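Local coordinates for protein calcium dodecin (Mycobacterium tuberculosis, PDB 3ONR) that binds calcium ions at interfaces between subunits of a hollow, spherical dodecamer and may also sequester other small ligands, at residues Q20-A25 with I58-S63. The protein carries 2 engineered substitutions. Numbering follows the deposited sequence.
Sequences QAAAEA and IKLEVS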
loop_
_atom_site.group_PDB
_atom_site.type_symbol
_atom_site.label_atom_id
_atom_site.label_comp_id
_atom_site.label_asym_id
_atom_site.label_seq_id
_atom_site.Cartn_x
_atom_site.Cartn_y
_atom_site.Cartn_z
ATOM N N GLN A 20 18.124 6.561 18.599
ATOM C CA GLN A 20 19.213 5.774 19.192
ATOM C C GLN A 20 19.189 4.301 18.692
ATOM O O GLN A 20 20.222 3.712 18.378
ATOM C CB GLN A 20 19.125 5.773 20.716
ATOM C CG GLN A 20 20.406 5.045 21.303
ATOM C CD GLN A 20 20.255 4.818 22.757
ATOM O OE1 GLN A 20 19.815 3.745 23.199
ATOM N NE2 GLN A 20 20.626 5.823 23.537
ATOM N N ALA A 21 18.003 3.722 18.653
ATOM C CA ALA A 21 17.811 2.375 18.093
ATOM C C ALA A 21 18.340 2.371 16.646
ATOM O O ALA A 21 19.150 1.486 16.260
ATOM C CB ALA A 21 16.332 1.994 18.151
ATOM N N ALA A 22 17.973 3.409 15.892
ATOM C CA ALA A 22 18.434 3.500 14.482
ATOM C C ALA A 22 19.951 3.668 14.376
ATOM O O ALA A 22 20.569 3.022 13.512
ATOM C CB ALA A 22 17.729 4.672 13.749
ATOM N N ALA A 23 20.542 4.550 15.186
ATOM C CA ALA A 23 21.998 4.775 15.131
ATOM C C ALA A 23 22.736 3.505 15.504
ATOM O O ALA A 23 23.797 3.220 14.915
ATOM C CB ALA A 23 22.435 5.920 16.027
ATOM N N GLU A 24 22.180 2.725 16.428
ATOM C CA GLU A 24 22.825 1.448 16.860
ATOM C C GLU A 24 22.855 0.481 15.674
ATOM O O GLU A 24 23.895 -0.137 15.456
ATOM C CB GLU A 24 22.043 0.772 17.998
ATOM C CG GLU A 24 22.042 1.547 19.329
ATOM C CD GLU A 24 23.298 1.509 20.084
ATOM O OE1 GLU A 24 23.307 2.085 21.191
ATOM O OE2 GLU A 24 24.274 0.876 19.604
ATOM N N ALA A 25 21.709 0.348 15.001
ATOM C CA ALA A 25 21.588 -0.506 13.779
ATOM C C ALA A 25 22.584 -0.041 12.712
ATOM O O ALA A 25 23.348 -0.855 12.183
ATOM C CB ALA A 25 20.190 -0.504 13.214
ATOM N N ILE A 58 13.226 -0.245 15.645
ATOM C CA ILE A 58 13.055 0.411 14.332
ATOM C C ILE A 58 13.714 -0.449 13.236
ATOM O O ILE A 58 14.821 -0.909 13.449
ATOM C CB ILE A 58 13.578 1.856 14.333
ATOM C CG1 ILE A 58 13.316 2.559 12.994
ATOM C CG2 ILE A 58 15.124 1.885 14.609
ATOM C CD1 ILE A 58 13.468 4.110 13.158
ATOM N N LYS A 59 12.951 -0.719 12.166
ATOM C CA LYS A 59 13.410 -1.580 11.051
ATOM C C LYS A 59 13.880 -0.583 9.997
ATOM O O LYS A 59 13.099 0.346 9.584
ATOM C CB LYS A 59 12.237 -2.447 10.508
ATOM C CG LYS A 59 12.696 -3.320 9.337
ATOM C CD LYS A 59 11.792 -4.521 9.179
ATOM C CE LYS A 59 10.454 -4.164 8.665
ATOM N NZ LYS A 59 9.688 -5.464 8.352
ATOM N N LEU A 60 15.117 -0.798 9.544
ATOM C CA LEU A 60 15.802 0.030 8.565
ATOM C C LEU A 60 16.186 -0.808 7.323
ATOM O O LEU A 60 16.529 -1.952 7.451
ATOM C CB LEU A 60 17.107 0.546 9.105
ATOM C CG LEU A 60 17.027 1.399 10.423
ATOM C CD1 LEU A 60 18.391 1.762 10.874
ATOM C CD2 LEU A 60 16.206 2.682 10.139
ATOM N N GLU A 61 16.157 -0.180 6.171
ATOM C CA GLU A 61 16.635 -0.894 4.936
ATOM C C GLU A 61 17.953 -0.201 4.526
ATOM O O GLU A 61 17.991 1.034 4.406
ATOM C CB GLU A 61 15.573 -0.735 3.841
ATOM C CG GLU A 61 15.912 -1.429 2.531
ATOM C CD GLU A 61 14.939 -1.125 1.375
ATOM O OE1 GLU A 61 15.406 -0.905 0.252
ATOM O OE2 GLU A 61 13.709 -1.140 1.537
ATOM N N VAL A 62 19.012 -0.975 4.298
ATOM C CA VAL A 62 20.289 -0.435 3.821
ATOM C C VAL A 62 20.763 -1.332 2.660
ATOM O O VAL A 62 20.353 -2.492 2.565
ATOM C CB VAL A 62 21.411 -0.449 4.965
ATOM C CG1 VAL A 62 20.959 0.507 6.092
ATOM C CG2 VAL A 62 21.578 -1.877 5.520
ATOM N N SER A 63 21.645 -0.792 1.824
ATOM C CA SER A 63 22.248 -1.625 0.769
ATOM C C SER A 63 23.747 -1.441 0.726
ATOM O O SER A 63 24.269 -0.434 1.226
ATOM C CB SER A 63 21.624 -1.294 -0.564
ATOM O OG SER A 63 21.742 0.104 -0.831
#
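Ile58 CG2 meets the helix between Ala21 and Ala22, its methyl lying 3.7 Å from Ala21 CB and 3.9 Å from Ala22 CB. CG2 of Ile58 also rests against the backbone, 3.5 Å from Ala22 N. Two residues on along the strand and about one turn on along the helix, Leu60 uses a single branch: CD1 sits 3.7 Å from Ala25 CB and 3.6 Å from Ala22 O, with Ala22 CB slightly more distant. Ala22 therefore touches both strand residues, and the contact is wholly apolar between side chains, with no hydrogen bond crossing it. With CG1 of Ile58 anti to the backbone N (chi1 -176°), CG2 falls between N and the carbonyl carbon and is the branch that meets the helix.

This is the helix-covered face of the dodecin sheet, in which helix 18-32 is packed against one face of three antiparallel strands, the middle one being 54-65. The axes of helix segment 20-25 and strand segment 58-63 approach to 8.5 Å near the centre of the chain, with an angle of 42° between their N-to-C directions; the small side chains of Ala21, Ala22 and Ala25 are consistent with this short spacing. Alternation along the strand turns Ile58 and Leu60 to the helix, while Lys59 points away.

Backbone hydrogen bonds join Ile58 to Gly12 and Leu60 to Ile10 on strand 4-14, and Lys59 to Ile42 and Glu43 on strand 38-48. The side chains of Ile58 and Leu60 both touch Val41, and Ile58 also packs on Trp18 of its own chain and Trp18 of a second subunit. Glu19, a calcium ligand shared between two neighbouring subunits, has its side chain about 6 Å from that of Ala22, and a bound calcium ion lies about 9 Å from the Ile58 side chain.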